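Local coordinates for protein tartrate dehydrogenase/decarboxylase (Pseudomonas putida, PDB 3FLK) that oxidises tartrate with NAD+ as a homodimer needing magnesium or manganese, and also decarboxylates D-malate oxidatively to pyruvate and converts meso-tartrate to D-glycerate, at residues Pro298-Glu310 against Ala322-Ile334. The protein carries 1 engineered substitution. Residues are numbered along the deposited sequence; the frame is centred on the assembly and turned at random.
Sequences PIAMIWSGALMLE and AHDDMLNAIERVI. With SO4 (sulfate ion), chain J.
Met326, a selenomethionine, enters the facing helix as a knob in the hole formed by Ile302, Gly305, Ala306 and Leu309. Its chain bends at the last torsion (chi3 70°), which lays Met326 CE against the backbone, 3.2 Å from Ile302 O, while its SE lies 3.8 Å from Leu309 CD1. Gly305, having no side chain, and Ala306, with only a methyl, let this long, flexible residue sink in. The helices come nearest at Ala306 and His323, whose CA atoms are 4.6 Å apart. Toward the start of 299-310, branched side chains fill the wider gap: Ile330 and Ile299 lie alongside, running opposite ways, CG2 to CG2 at 3.7 Å, and Ile330 sends CD1 between Ile302 and Trp303.

Along the other flank polar groups appear. The His323 ring is sandwiched, with Leu327 CD2 over one face and the Glu310 carboxylate stacked on the other, the two planes 19° apart. Leu327 also serves Trp303, setting CD1 over the five-membered ring in a CH-pi contact, 4.0 Å from its centroid. Both rings turn an N-H to one sulfate oxygen: Trp303 NE1 and His323 NE2 each lie 2.8 Å from O3. The ion, probably from the crystallisation liquor, is also bound by Arg111. The other imidazole nitrogen, ND1, gives Asp324 OD1 a nearly straight bond in the ring plane, fixing the ring's rotation; Gln320 ties Asp324 to Glu310.

Helix 17-35 packs on Ile302 and Leu309, and helix 349-361 on Ile302 and Met326, so the seam is largely buried. With axes 8.5 Å apart and directions 162° apart, this is an antiparallel helical hairpin within the isocitrate/isopropylmalate dehydrogenase fold, joining helices 299-313 and 317-336 away from the metal- and oxalate-binding sites.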
loop_
_atom_site.group_PDB
_atom_site.type_symbol
_atom_site.label_atom_id
_atom_site.label_comp_id
_atom_site.label_asym_id
_atom_site.label_seq_id
_atom_site.Cartn_x
_atom_site.Cartn_y
_atom_site.Cartn_z
ATOM N N PRO A 298 -2.470 20.961 -13.020
ATOM C CA PRO A 298 -3.315 21.739 -12.117
ATOM C C PRO A 298 -4.722 21.168 -11.902
ATOM O O PRO A 298 -5.497 21.748 -11.135
ATOM C CB PRO A 298 -3.416 23.086 -12.830
ATOM C CG PRO A 298 -3.369 22.726 -14.289
ATOM C CD PRO A 298 -2.559 21.456 -14.410
ATOM N N ILE A 299 -5.055 20.060 -12.565
ATOM C CA ILE A 299 -6.422 19.525 -12.500
ATOM C C ILE A 299 -6.830 19.117 -11.077
ATOM O O ILE A 299 -7.962 19.374 -10.660
ATOM C CB ILE A 299 -6.675 18.382 -13.527
ATOM C CG1 ILE A 299 -6.623 18.937 -14.960
ATOM C CG2 ILE A 299 -8.029 17.707 -13.270
ATOM C CD1 ILE A 299 -6.679 17.883 -16.058
ATOM N N ALA A 300 -5.906 18.509 -10.335
ATOM C CA ALA A 300 -6.160 18.119 -8.944
ATOM C C ALA A 300 -6.576 19.317 -8.095
ATOM O O ALA A 300 -7.555 19.248 -7.350
ATOM C CB ALA A 300 -4.939 17.431 -8.346
HETATM N N MSE A 301 -5.829 20.413 -8.229
HETATM C CA MSE A 301 -6.129 21.672 -7.552
HETATM C C MSE A 301 -7.503 22.213 -7.957
HETATM O O MSE A 301 -8.288 22.620 -7.101
HETATM C CB MSE A 301 -5.043 22.706 -7.864
HETATM C CG MSE A 301 -5.116 23.986 -7.045
HETATM SE SE MSE A 301 -4.416 23.749 -5.237
HETATM C CE MSE A 301 -6.084 23.543 -4.269
ATOM N N ILE A 302 -7.780 22.203 -9.260
ATOM C CA ILE A 302 -9.030 22.742 -9.810
ATOM C C ILE A 302 -10.246 21.920 -9.367
ATOM O O ILE A 302 -11.246 22.476 -8.913
ATOM C CB ILE A 302 -8.959 22.868 -11.357
ATOM C CG1 ILE A 302 -7.944 23.951 -11.748
ATOM C CG2 ILE A 302 -10.331 23.202 -11.946
ATOM C CD1 ILE A 302 -7.344 23.788 -13.140
ATOM N N TRP A 303 -10.145 20.600 -9.494
ATOM C CA TRP A 303 -11.192 19.679 -9.051
ATOM C C TRP A 303 -11.464 19.848 -7.548
ATOM O O TRP A 303 -12.621 19.863 -7.128
ATOM C CB TRP A 303 -10.795 18.238 -9.389
ATOM C CG TRP A 303 -11.880 17.186 -9.247
ATOM C CD1 TRP A 303 -13.100 17.316 -8.635
ATOM C CD2 TRP A 303 -11.805 15.829 -9.697
ATOM N NE1 TRP A 303 -13.793 16.130 -8.696
ATOM C CE2 TRP A 303 -13.020 15.199 -9.338
ATOM C CE3 TRP A 303 -10.831 15.081 -10.372
ATOM C CZ2 TRP A 303 -13.282 13.856 -9.631
ATOM C CZ3 TRP A 303 -11.093 13.747 -10.664
ATOM C CH2 TRP A 303 -12.311 13.149 -10.293
ATOM N N SER A 304 -10.405 19.997 -6.751
ATOM C CA SER A 304 -10.541 20.309 -5.316
ATOM C C SER A 304 -11.386 21.559 -5.083
ATOM O O SER A 304 -12.169 21.617 -4.133
ATOM C CB SER A 304 -9.173 20.498 -4.657
ATOM O OG SER A 304 -8.469 19.275 -4.597
ATOM N N GLY A 305 -11.215 22.551 -5.957
ATOM C CA GLY A 305 -11.997 23.783 -5.915
ATOM C C GLY A 305 -13.467 23.541 -6.185
ATOM O O GLY A 305 -14.325 24.120 -5.520
ATOM N N ALA A 306 -13.750 22.684 -7.166
ATOM C CA ALA A 306 -15.117 22.278 -7.478
ATOM C C ALA A 306 -15.784 21.590 -6.285
ATOM O O ALA A 306 -16.949 21.862 -5.979
ATOM C CB ALA A 306 -15.143 21.376 -8.701
ATOM N N LEU A 307 -15.037 20.714 -5.610
ATOM C CA LEU A 307 -15.518 20.052 -4.394
ATOM C C LEU A 307 -15.826 21.064 -3.294
ATOM O O LEU A 307 -16.802 20.907 -2.559
ATOM C CB LEU A 307 -14.504 19.016 -3.886
ATOM C CG LEU A 307 -14.187 17.805 -4.772
ATOM C CD1 LEU A 307 -13.153 16.916 -4.096
ATOM C CD2 LEU A 307 -15.442 17.006 -5.109
HETATM N N MSE A 308 -14.989 22.096 -3.200
HETATM C CA MSE A 308 -15.159 23.176 -2.232
HETATM C C MSE A 308 -16.473 23.930 -2.440
HETATM O O MSE A 308 -17.187 24.218 -1.476
HETATM C CB MSE A 308 -13.967 24.136 -2.291
HETATM C CG MSE A 308 -14.020 25.274 -1.287
HETATM SE SE MSE A 308 -12.322 26.198 -1.150
HETATM C CE MSE A 308 -12.813 27.530 0.149
ATOM N N LEU A 309 -16.787 24.238 -3.698
ATOM C CA LEU A 309 -18.021 24.947 -4.037
ATOM C C LEU A 309 -19.245 24.082 -3.770
ATOM O O LEU A 309 -20.260 24.572 -3.272
ATOM C CB LEU A 309 -18.006 25.414 -5.499
ATOM C CG LEU A 309 -16.957 26.451 -5.916
ATOM C CD1 LEU A 309 -17.199 26.887 -7.357
ATOM C CD2 LEU A 309 -16.942 27.663 -4.981
ATOM N N GLU A 310 -19.139 22.797 -4.099
ATOM C CA GLU A 310 -20.196 21.828 -3.832
ATOM C C GLU A 310 -20.508 21.764 -2.331
ATOM O O GLU A 310 -21.676 21.756 -1.936
ATOM C CB GLU A 310 -19.799 20.449 -4.370
ATOM C CG GLU A 310 -20.933 19.425 -4.409
ATOM C CD GLU A 310 -20.504 18.092 -5.001
ATOM O OE1 GLU A 310 -19.441 17.568 -4.601
ATOM O OE2 GLU A 310 -21.234 17.561 -5.866
ATOM N N ALA A 322 -22.049 25.281 -10.646
ATOM C CA ALA A 322 -20.654 25.697 -10.776
ATOM C C ALA A 322 -19.714 24.496 -10.658
ATOM O O ALA A 322 -18.791 24.352 -11.461
ATOM C CB ALA A 322 -20.307 26.758 -9.747
ATOM N N HIS A 323 -19.970 23.636 -9.668
ATOM C CA HIS A 323 -19.245 22.372 -9.519
ATOM C C HIS A 323 -19.349 21.529 -10.787
ATOM O O HIS A 323 -18.335 21.078 -11.324
ATOM C CB HIS A 323 -19.765 21.567 -8.319
ATOM C CG HIS A 323 -19.320 20.135 -8.317
ATOM N ND1 HIS A 323 -20.016 19.137 -8.966
ATOM C CD2 HIS A 323 -18.239 19.539 -7.760
ATOM C CE1 HIS A 323 -19.385 17.988 -8.805
ATOM N NE2 HIS A 323 -18.304 18.203 -8.077
ATOM N N ASP A 324 -20.581 21.326 -11.253
ATOM C CA ASP A 324 -20.859 20.494 -12.423
ATOM C C ASP A 324 -20.198 21.029 -13.695
ATOM O O ASP A 324 -19.692 20.252 -14.502
ATOM C CB ASP A 324 -22.373 20.339 -12.631
ATOM C CG ASP A 324 -23.063 19.612 -11.476
ATOM O OD1 ASP A 324 -22.396 19.253 -10.476
ATOM O OD2 ASP A 324 -24.294 19.406 -11.568
ATOM N N ASP A 325 -20.202 22.350 -13.863
ATOM C CA ASP A 325 -19.566 22.989 -15.020
ATOM C C ASP A 325 -18.047 22.862 -14.986
ATOM O O ASP A 325 -17.409 22.731 -16.031
ATOM C CB ASP A 325 -19.969 24.463 -15.125
ATOM C CG ASP A 325 -21.339 24.655 -15.763
ATOM O OD1 ASP A 325 -21.987 23.650 -16.132
ATOM O OD2 ASP A 325 -21.766 25.818 -15.899
HETATM N N MSE A 326 -17.476 22.900 -13.784
HETATM C CA MSE A 326 -16.036 22.723 -13.607
HETATM C C MSE A 326 -15.596 21.309 -13.975
HETATM O O MSE A 326 -14.576 21.128 -14.638
HETATM C CB MSE A 326 -15.614 23.086 -12.184
HETATM C CG MSE A 326 -15.638 24.582 -11.932
HETATM SE SE MSE A 326 -15.207 25.112 -10.120
HETATM C CE MSE A 326 -13.308 24.656 -10.123
ATOM N N LEU A 327 -16.383 20.317 -13.564
ATOM C CA LEU A 327 -16.133 18.926 -13.937
ATOM C C LEU A 327 -16.309 18.708 -15.437
ATOM O O LEU A 327 -15.526 17.993 -16.055
ATOM C CB LEU A 327 -17.030 17.972 -13.140
ATOM C CG LEU A 327 -16.481 17.364 -11.839
ATOM C CD1 LEU A 327 -15.372 16.342 -12.119
ATOM C CD2 LEU A 327 -16.005 18.427 -10.851
ATOM N N ASN A 328 -17.338 19.332 -16.006
ATOM C CA ASN A 328 -17.579 19.320 -17.448
ATOM C C ASN A 328 -16.375 19.883 -18.207
ATOM O O ASN A 328 -15.905 19.274 -19.168
ATOM C CB ASN A 328 -18.852 20.118 -17.777
ATOM C CG ASN A 328 -19.387 19.845 -19.182
ATOM O OD1 ASN A 328 -18.709 19.267 -20.029
ATOM N ND2 ASN A 328 -20.620 20.274 -19.430
ATOM N N ALA A 329 -15.874 21.028 -17.749
ATOM C CA ALA A 329 -14.715 21.684 -18.360
ATOM C C ALA A 329 -13.450 20.823 -18.262
ATOM O O ALA A 329 -12.691 20.720 -19.225
ATOM C CB ALA A 329 -14.486 23.054 -17.729
ATOM N N ILE A 330 -13.238 20.210 -17.098
ATOM C CA ILE A 330 -12.119 19.288 -16.883
ATOM C C ILE A 330 -12.193 18.099 -17.851
ATOM O O ILE A 330 -11.205 17.780 -18.514
ATOM C CB ILE A 330 -12.039 18.810 -15.400
ATOM C CG1 ILE A 330 -11.530 19.943 -14.502
ATOM C CG2 ILE A 330 -11.129 17.587 -15.266
ATOM C CD1 ILE A 330 -11.840 19.768 -13.018
ATOM N N GLU A 331 -13.368 17.472 -17.935
ATOM C CA GLU A 331 -13.611 16.340 -18.842
ATOM C C GLU A 331 -13.292 16.679 -20.298
ATOM O O GLU A 331 -12.629 15.904 -20.990
ATOM C CB GLU A 331 -15.068 15.868 -18.745
ATOM C CG GLU A 331 -15.422 15.101 -17.477
ATOM C CD GLU A 331 -16.926 15.052 -17.209
ATOM O OE1 GLU A 331 -17.725 15.232 -18.158
ATOM O OE2 GLU A 331 -17.312 14.838 -16.039
ATOM N N ARG A 332 -13.767 17.838 -20.750
ATOM C CA ARG A 332 -13.592 18.272 -22.142
ATOM C C ARG A 332 -12.127 18.509 -22.504
ATOM O O ARG A 332 -11.663 18.084 -23.563
ATOM C CB ARG A 332 -14.428 19.526 -22.423
ATOM C CG ARG A 332 -15.924 19.253 -22.524
ATOM C CD ARG A 332 -16.725 20.542 -22.556
ATOM N NE ARG A 332 -18.151 20.293 -22.768
ATOM C CZ ARG A 332 -18.782 20.463 -23.927
ATOM N NH1 ARG A 332 -18.124 20.892 -24.998
ATOM N NH2 ARG A 332 -20.080 20.207 -24.014
ATOM N N VAL A 333 -11.409 19.179 -21.608
ATOM C CA VAL A 333 -9.991 19.481 -21.790
ATOM C C VAL A 333 -9.144 18.201 -21.874
ATOM O O VAL A 333 -8.245 18.094 -22.718
ATOM C CB VAL A 333 -9.505 20.456 -20.683
ATOM C CG1 VAL A 333 -8.027 20.304 -20.397
ATOM C CG2 VAL A 333 -9.844 21.897 -21.064
ATOM N N ILE A 334 -9.454 17.229 -21.016
ATOM C CA ILE A 334 -8.802 15.914 -21.049
ATOM C C ILE A 334 -9.086 15.187 -22.373
ATOM O O ILE A 334 -8.169 14.646 -22.999
ATOM C CB ILE A 334 -9.215 15.035 -19.834
ATOM C CG1 ILE A 334 -8.599 15.586 -18.541
ATOM C CG2 ILE A 334 -8.801 13.583 -20.049
ATOM C CD1 ILE A 334 -9.138 14.948 -17.256
HETATM S S SO4 J . -17.281 14.750 -8.306
HETATM O O1 SO4 J . -16.581 13.643 -7.660
HETATM O O2 SO4 J . -18.607 14.901 -7.713
HETATM O O3 SO4 J . -16.532 15.989 -8.123
HETATM O O4 SO4 J . -17.422 14.462 -9.732
#